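Local coordinates for protein gluconate kinase (Lactobacillus acidophilus, PDB 3LL3) that probably phosphorylates a carbohydrate such as gluconate or xylulose at the expense of ATP, at residues L257-S262 with G401-S406; A371-I376 with D407-L412. All coordinates share one frame; numbering follows the deposited sequence.

Contact 1: residues L257-S262 with G401-S406. With ATP (adenosine-5'-triphosphate), chain C.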
loop_
_atom_site.group_PDB
_atom_site.type_symbol
_atom_site.label_atom_id
_atom_site.label_comp_id
_atom_site.label_asym_id
_atom_site.label_seq_id
_atom_site.Cartn_x
_atom_site.Cartn_y
_atom_site.Cartn_z
ATOM N N LEU A 257 12.524 22.426 -11.197
ATOM C CA LEU A 257 11.889 21.518 -10.238
ATOM C C LEU A 257 12.000 22.154 -8.854
ATOM O O LEU A 257 13.110 22.356 -8.320
ATOM C CB LEU A 257 12.612 20.173 -10.216
ATOM C CG LEU A 257 12.179 19.233 -9.085
ATOM C CD1 LEU A 257 10.742 18.769 -9.360
ATOM C CD2 LEU A 257 13.115 18.068 -8.958
ATOM N N ASN A 258 10.870 22.491 -8.261
ATOM C CA ASN A 258 10.914 22.977 -6.899
ATOM C C ASN A 258 10.114 22.031 -6.039
ATOM O O ASN A 258 9.012 21.614 -6.416
ATOM C CB ASN A 258 10.333 24.367 -6.792
ATOM C CG ASN A 258 10.331 24.877 -5.368
ATOM O OD1 ASN A 258 11.367 25.273 -4.834
ATOM N ND2 ASN A 258 9.160 24.876 -4.746
ATOM N N VAL A 259 10.656 21.677 -4.887
ATOM C CA VAL A 259 9.935 20.781 -3.988
ATOM C C VAL A 259 10.099 21.219 -2.551
ATOM O O VAL A 259 11.153 21.039 -1.941
ATOM C CB VAL A 259 10.368 19.319 -4.128
ATOM C CG1 VAL A 259 9.410 18.430 -3.376
ATOM C CG2 VAL A 259 10.451 18.905 -5.583
ATOM N N GLY A 260 9.053 21.826 -2.020
ATOM C CA GLY A 260 9.014 22.155 -0.618
ATOM C C GLY A 260 7.926 21.307 -0.003
ATOM O O GLY A 260 7.932 20.078 -0.143
ATOM N N THR A 261 6.987 21.958 0.675
ATOM C CA THR A 261 5.813 21.252 1.184
ATOM C C THR A 261 5.084 20.591 0.004
ATOM O O THR A 261 4.759 19.379 0.026
ATOM C CB THR A 261 4.899 22.212 1.969
ATOM O OG1 THR A 261 5.664 22.828 3.018
ATOM C CG2 THR A 261 3.746 21.466 2.586
ATOM N N SER A 262 4.851 21.377 -1.041
ATOM C CA SER A 262 4.325 20.836 -2.288
ATOM C C SER A 262 5.410 21.004 -3.348
ATOM O O SER A 262 6.444 21.594 -3.076
ATOM C CB SER A 262 3.033 21.553 -2.686
ATOM O OG SER A 262 3.260 22.949 -2.902
ATOM N N GLY A 401 14.129 23.989 -3.123
ATOM C CA GLY A 401 13.094 23.551 -2.209
ATOM C C GLY A 401 13.603 22.702 -1.061
ATOM O O GLY A 401 14.555 21.966 -1.216
ATOM N N GLY A 402 12.946 22.812 0.087
ATOM C CA GLY A 402 13.373 22.152 1.303
ATOM C C GLY A 402 13.442 20.638 1.233
ATOM O O GLY A 402 14.185 20.017 2.001
ATOM N N PHE A 403 12.672 20.027 0.334
ATOM C CA PHE A 403 12.687 18.565 0.226
ATOM C C PHE A 403 13.991 18.097 -0.404
ATOM O O PHE A 403 14.431 16.976 -0.174
ATOM C CB PHE A 403 11.484 18.046 -0.578
ATOM C CG PHE A 403 11.471 16.554 -0.753
ATOM C CD1 PHE A 403 11.314 15.713 0.348
ATOM C CD2 PHE A 403 11.617 15.986 -2.015
ATOM C CE1 PHE A 403 11.293 14.335 0.191
ATOM C CE2 PHE A 403 11.610 14.589 -2.182
ATOM C CZ PHE A 403 11.444 13.770 -1.076
ATOM N N LEU A 404 14.590 18.977 -1.203
ATOM C CA LEU A 404 15.837 18.705 -1.904
ATOM C C LEU A 404 17.057 19.227 -1.150
ATOM O O LEU A 404 18.083 19.484 -1.757
ATOM C CB LEU A 404 15.823 19.356 -3.287
ATOM C CG LEU A 404 14.604 19.008 -4.127
ATOM C CD1 LEU A 404 14.677 19.703 -5.479
ATOM C CD2 LEU A 404 14.426 17.486 -4.265
ATOM N N LYS A 405 16.949 19.368 0.164
ATOM C CA LYS A 405 18.059 19.856 0.967
ATOM C C LYS A 405 19.244 18.912 0.938
ATOM O O LYS A 405 20.365 19.345 0.779
ATOM C CB LYS A 405 17.646 20.076 2.424
ATOM C CG LYS A 405 18.727 20.800 3.231
ATOM C CD LYS A 405 18.572 20.594 4.733
ATOM C CE LYS A 405 17.304 21.231 5.257
ATOM N NZ LYS A 405 17.105 22.630 4.727
ATOM N N SER A 406 18.985 17.618 1.100
ATOM C CA SER A 406 20.048 16.646 1.292
ATOM C C SER A 406 20.694 16.222 -0.018
ATOM O O SER A 406 20.042 16.163 -1.052
ATOM C CB SER A 406 19.494 15.405 1.983
ATOM O OG SER A 406 18.679 14.700 1.067
HETATM P PG ATP C . 8.458 28.497 1.379
HETATM O O1G ATP C . 8.935 28.317 2.961
HETATM O O2G ATP C . 9.699 29.134 0.477
HETATM O O3G ATP C . 7.270 29.346 1.317
HETATM P PB ATP C . 7.795 25.733 1.739
HETATM O O1B ATP C . 7.361 24.494 0.749
HETATM O O2B ATP C . 6.765 26.029 2.727
HETATM O O3B ATP C . 8.083 27.023 0.735
HETATM P PA ATP C . 10.440 24.474 2.127
HETATM O O1A ATP C . 10.967 24.677 0.588
HETATM O O2A ATP C . 11.488 24.717 3.109
HETATM O O3A ATP C . 9.179 25.436 2.606
HETATM O "O5'" ATP C . 9.991 22.897 2.252
HETATM C "C5'" ATP C . 9.314 22.487 3.416
HETATM C "C4'" ATP C . 9.408 20.983 3.511
HETATM O "O4'" ATP C . 10.691 20.388 3.608
HETATM C "C3'" ATP C . 8.453 20.173 4.438
HETATM O "O3'" ATP C . 7.287 19.709 3.823
HETATM C "C2'" ATP C . 9.394 19.124 5.135
HETATM O "O2'" ATP C . 8.761 17.901 5.393
HETATM C "C1'" ATP C . 10.550 19.106 4.159
HETATM N N9 ATP C . 11.840 18.835 4.775
HETATM C C8 ATP C . 12.403 19.452 5.833
HETATM N N7 ATP C . 13.713 18.912 5.967
HETATM C C5 ATP C . 13.907 17.966 4.934
HETATM C C6 ATP C . 15.004 17.148 4.581
HETATM N N6 ATP C . 16.240 17.239 5.349
HETATM N N1 ATP C . 14.922 16.329 3.527
HETATM C C2 ATP C . 13.773 16.260 2.771
HETATM N N3 ATP C . 12.704 17.064 3.125
HETATM C C4 ATP C . 12.787 17.900 4.198
#
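The ATP pocket of this FGGY kinase is built in part from two turns, one with Gly260 and the other with Gly401 and Gly402, and residues 257-262 and 401-406 meet where both turns leave their strands. Val259 and Phe403 carry the join. The amide of Phe403 donates to Val259 O, N to O 2.9 Å, in a fairly straight bond (157° at the hydrogen) whose donor is tilted 22° from the carbonyl plane. Next to that bond the two side chains run side by side in the same direction, with Val259 CG1 3.5 Å from Phe403 CB. With CG anti to the backbone N (chi1 178°), the Phe403 ring is carried beyond Val259 toward Ile376 and Ile377 of helix 365-388, while its CD1 comes 3.4 Å from N3 of the adenine. Replacing Phe403 by an alanine would remove the ring and is likely to open a gap between Val259, the adenine and that helix. Leu404 extends the apolar layer, its CD1 meeting Leu257 CD2 at 4.1 Å.

Gly401 makes the close approach possible: a side chain there would run into Val259 O, and the local backbone angles themselves call for glycine. Gly260 and Gly402 give the phosphates access, since a CB at either would collide with them. Bare backbone therefore grips the nucleotide from both turns: Thr261 N donates to O1B of ATP at 2.6 Å, and Gly402 N to O1A at 2.8 Å. The hydroxyl of Thr261 adds at most a weak, unsettled bond to the same phosphate as its amide. A hairpin turn beside a strand-glycine-glycine-helix turn, with strands 254-259 and 396-400 adjacent and parallel, is typical of the nucleotide site of the actin-like ATPase fold.

Contact 2: residues A371-I376 with D407-L412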
loop_
_atom_site.group_PDB
_atom_site.type_symbol
_atom_site.label_atom_id
_atom_site.label_comp_id
_atom_site.label_asym_id
_atom_site.label_seq_id
_atom_site.Cartn_x
_atom_site.Cartn_y
_atom_site.Cartn_z
ATOM N N ALA A 371 11.054 3.859 0.120
ATOM C CA ALA A 371 9.988 3.806 -0.872
ATOM C C ALA A 371 9.202 5.103 -0.876
ATOM O O ALA A 371 8.749 5.536 -1.930
ATOM C CB ALA A 371 9.036 2.610 -0.623
ATOM N N VAL A 372 9.020 5.707 0.297
ATOM C CA VAL A 372 8.292 6.972 0.380
ATOM C C VAL A 372 9.048 8.041 -0.412
ATOM O O VAL A 372 8.471 8.734 -1.255
ATOM C CB VAL A 372 8.107 7.451 1.837
ATOM C CG1 VAL A 372 7.650 8.916 1.863
ATOM C CG2 VAL A 372 7.123 6.538 2.604
ATOM N N ILE A 373 10.353 8.142 -0.162
ATOM C CA ILE A 373 11.169 9.153 -0.832
ATOM C C ILE A 373 11.199 8.900 -2.327
ATOM O O ILE A 373 11.055 9.830 -3.121
ATOM C CB ILE A 373 12.611 9.191 -0.282
ATOM C CG1 ILE A 373 12.598 9.703 1.155
ATOM C CG2 ILE A 373 13.468 10.137 -1.128
ATOM C CD1 ILE A 373 13.847 9.342 1.960
ATOM N N GLU A 374 11.400 7.647 -2.714
ATOM C CA GLU A 374 11.392 7.288 -4.119
ATOM C C GLU A 374 10.042 7.540 -4.804
ATOM O O GLU A 374 10.014 7.976 -5.963
ATOM C CB GLU A 374 11.819 5.840 -4.318
ATOM C CG GLU A 374 13.315 5.608 -4.051
ATOM C CD GLU A 374 13.709 4.143 -4.016
ATOM O OE1 GLU A 374 12.808 3.265 -4.048
ATOM O OE2 GLU A 374 14.936 3.870 -3.943
ATOM N N GLY A 375 8.946 7.251 -4.096
ATOM C CA GLY A 375 7.614 7.471 -4.631
ATOM C C GLY A 375 7.343 8.951 -4.853
ATOM O O GLY A 375 6.778 9.350 -5.885
ATOM N N ILE A 376 7.731 9.771 -3.877
ATOM C CA ILE A 376 7.569 11.209 -3.992
ATOM C C ILE A 376 8.254 11.687 -5.279
ATOM O O ILE A 376 7.658 12.389 -6.084
ATOM C CB ILE A 376 8.130 11.939 -2.760
ATOM C CG1 ILE A 376 7.152 11.823 -1.591
ATOM C CG2 ILE A 376 8.359 13.425 -3.063
ATOM C CD1 ILE A 376 7.743 12.187 -0.259
ATOM N N ASP A 407 21.985 15.913 0.041
ATOM C CA ASP A 407 22.668 15.271 -1.074
ATOM C C ASP A 407 22.000 13.972 -1.516
ATOM O O ASP A 407 22.030 13.614 -2.687
ATOM C CB ASP A 407 24.119 14.947 -0.691
ATOM C CG ASP A 407 25.007 16.151 -0.748
ATOM O OD1 ASP A 407 24.531 17.234 -1.163
ATOM O OD2 ASP A 407 26.182 16.006 -0.380
ATOM N N PHE A 408 21.461 13.223 -0.568
ATOM C CA PHE A 408 20.849 11.950 -0.901
ATOM C C PHE A 408 19.640 12.173 -1.850
ATOM O O PHE A 408 19.503 11.529 -2.899
ATOM C CB PHE A 408 20.426 11.225 0.380
ATOM C CG PHE A 408 19.570 10.010 0.131
ATOM C CD1 PHE A 408 20.065 8.935 -0.585
ATOM C CD2 PHE A 408 18.272 9.945 0.615
ATOM C CE1 PHE A 408 19.268 7.811 -0.833
ATOM C CE2 PHE A 408 17.473 8.825 0.390
ATOM C CZ PHE A 408 17.969 7.758 -0.340
ATOM N N VAL A 409 18.778 13.099 -1.483
ATOM C CA VAL A 409 17.600 13.366 -2.321
ATOM C C VAL A 409 17.998 14.012 -3.649
ATOM O O VAL A 409 17.452 13.686 -4.690
ATOM C CB VAL A 409 16.549 14.200 -1.576
ATOM C CG1 VAL A 409 15.382 14.631 -2.515
ATOM C CG2 VAL A 409 16.011 13.393 -0.395
ATOM N N ARG A 410 18.974 14.907 -3.620
ATOM C CA ARG A 410 19.443 15.519 -4.857
ATOM C C ARG A 410 19.924 14.455 -5.822
ATOM O O ARG A 410 19.564 14.461 -6.999
ATOM C CB ARG A 410 20.542 16.541 -4.564
ATOM C CG ARG A 410 20.011 17.786 -3.883
ATOM C CD ARG A 410 21.114 18.617 -3.270
ATOM N NE ARG A 410 20.582 19.852 -2.701
ATOM C CZ ARG A 410 21.340 20.837 -2.228
ATOM N NH1 ARG A 410 22.667 20.715 -2.243
ATOM N NH2 ARG A 410 20.780 21.939 -1.741
ATOM N N GLN A 411 20.727 13.521 -5.314
ATOM C CA GLN A 411 21.287 12.478 -6.158
ATOM C C GLN A 411 20.225 11.511 -6.638
ATOM O O GLN A 411 20.257 11.018 -7.780
ATOM C CB GLN A 411 22.395 11.708 -5.408
ATOM C CG GLN A 411 23.110 10.703 -6.289
ATOM C CD GLN A 411 23.863 11.382 -7.426
ATOM O OE1 GLN A 411 23.728 11.008 -8.593
ATOM N NE2 GLN A 411 24.642 12.397 -7.088
ATOM N N LEU A 412 19.282 11.220 -5.750
ATOM C CA LEU A 412 18.175 10.342 -6.104
ATOM C C LEU A 412 17.368 10.942 -7.265
ATOM O O LEU A 412 16.955 10.238 -8.193
ATOM C CB LEU A 412 17.278 10.142 -4.884
ATOM C CG LEU A 412 16.894 8.702 -4.623
ATOM C CD1 LEU A 412 16.249 8.550 -3.267
ATOM C CD2 LEU A 412 15.947 8.285 -5.706
#
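The ring of Phe408 is met at its edge, in the ring plane, by the end of Ile373, whose CD1 lies 4.0 Å from Phe408 CE2; neither face is used by residues 371-376. The ring gets there because its CG stands anti to the backbone N (chi1 170°), which swings it out from helix 407-412 toward the other helix. Ile373 serves as the hub, dividing its two branches among three partners. While CD1 reaches the ring, CG2 sits 3.9 Å from Leu412 CD1 and somewhat farther, at 4.2 Å, from Val409 CG2. Leu412 crosses Ile373 at about a right angle, and its second methyl, CD2, rests 4.1 Å from Glu374 CG. Only the aliphatic part of Glu374 joins this apolar surface; Glu374 is a buried residue whose carboxylate is satisfied by a salt bridge from Arg370 and hydrogen bonds from Tyr471 and the amide of Gly330, all at OE2, with Ser331 at OE1.

The axes of the two short segments come no closer than 10.9 Å, at a crossing angle of -47°, so the meeting is made by side chains alone and is modest in extent. Other elements fill in around it: Phe320, Leu321 and Ala324 of helix 317-325 pack on Ile373, helix 300-311 lies against Val372 and Ile376, and Tyr461 at the end of strand 457-461 bonds to Asp407 and Arg410.

Contacts 1 and 2 lie with their centres about 11 Å apart, both within the C-terminal domain of the FGGY fold. Along the chain their segments alternate: strand 254-259 with its turn, helix 365-388, then the turn after strand 396-400, which runs straight into helix 407-417. Residues 401-406 and 407-412 are thus one continuous piece, and Ser406 caps the helix by bonding to Val409 N. Arg410 NE, in a probable hydrogen bond 2.7 Å from Leu404 O, ties the helix back to the turn. Contact 1 holds the nucleotide, whereas contact 2 joins helices 365-388 and 407-417 near it, the side chain of Val409 lying about 5 Å from ATP, so the phosphate-binding turn is continuous with the helical layer.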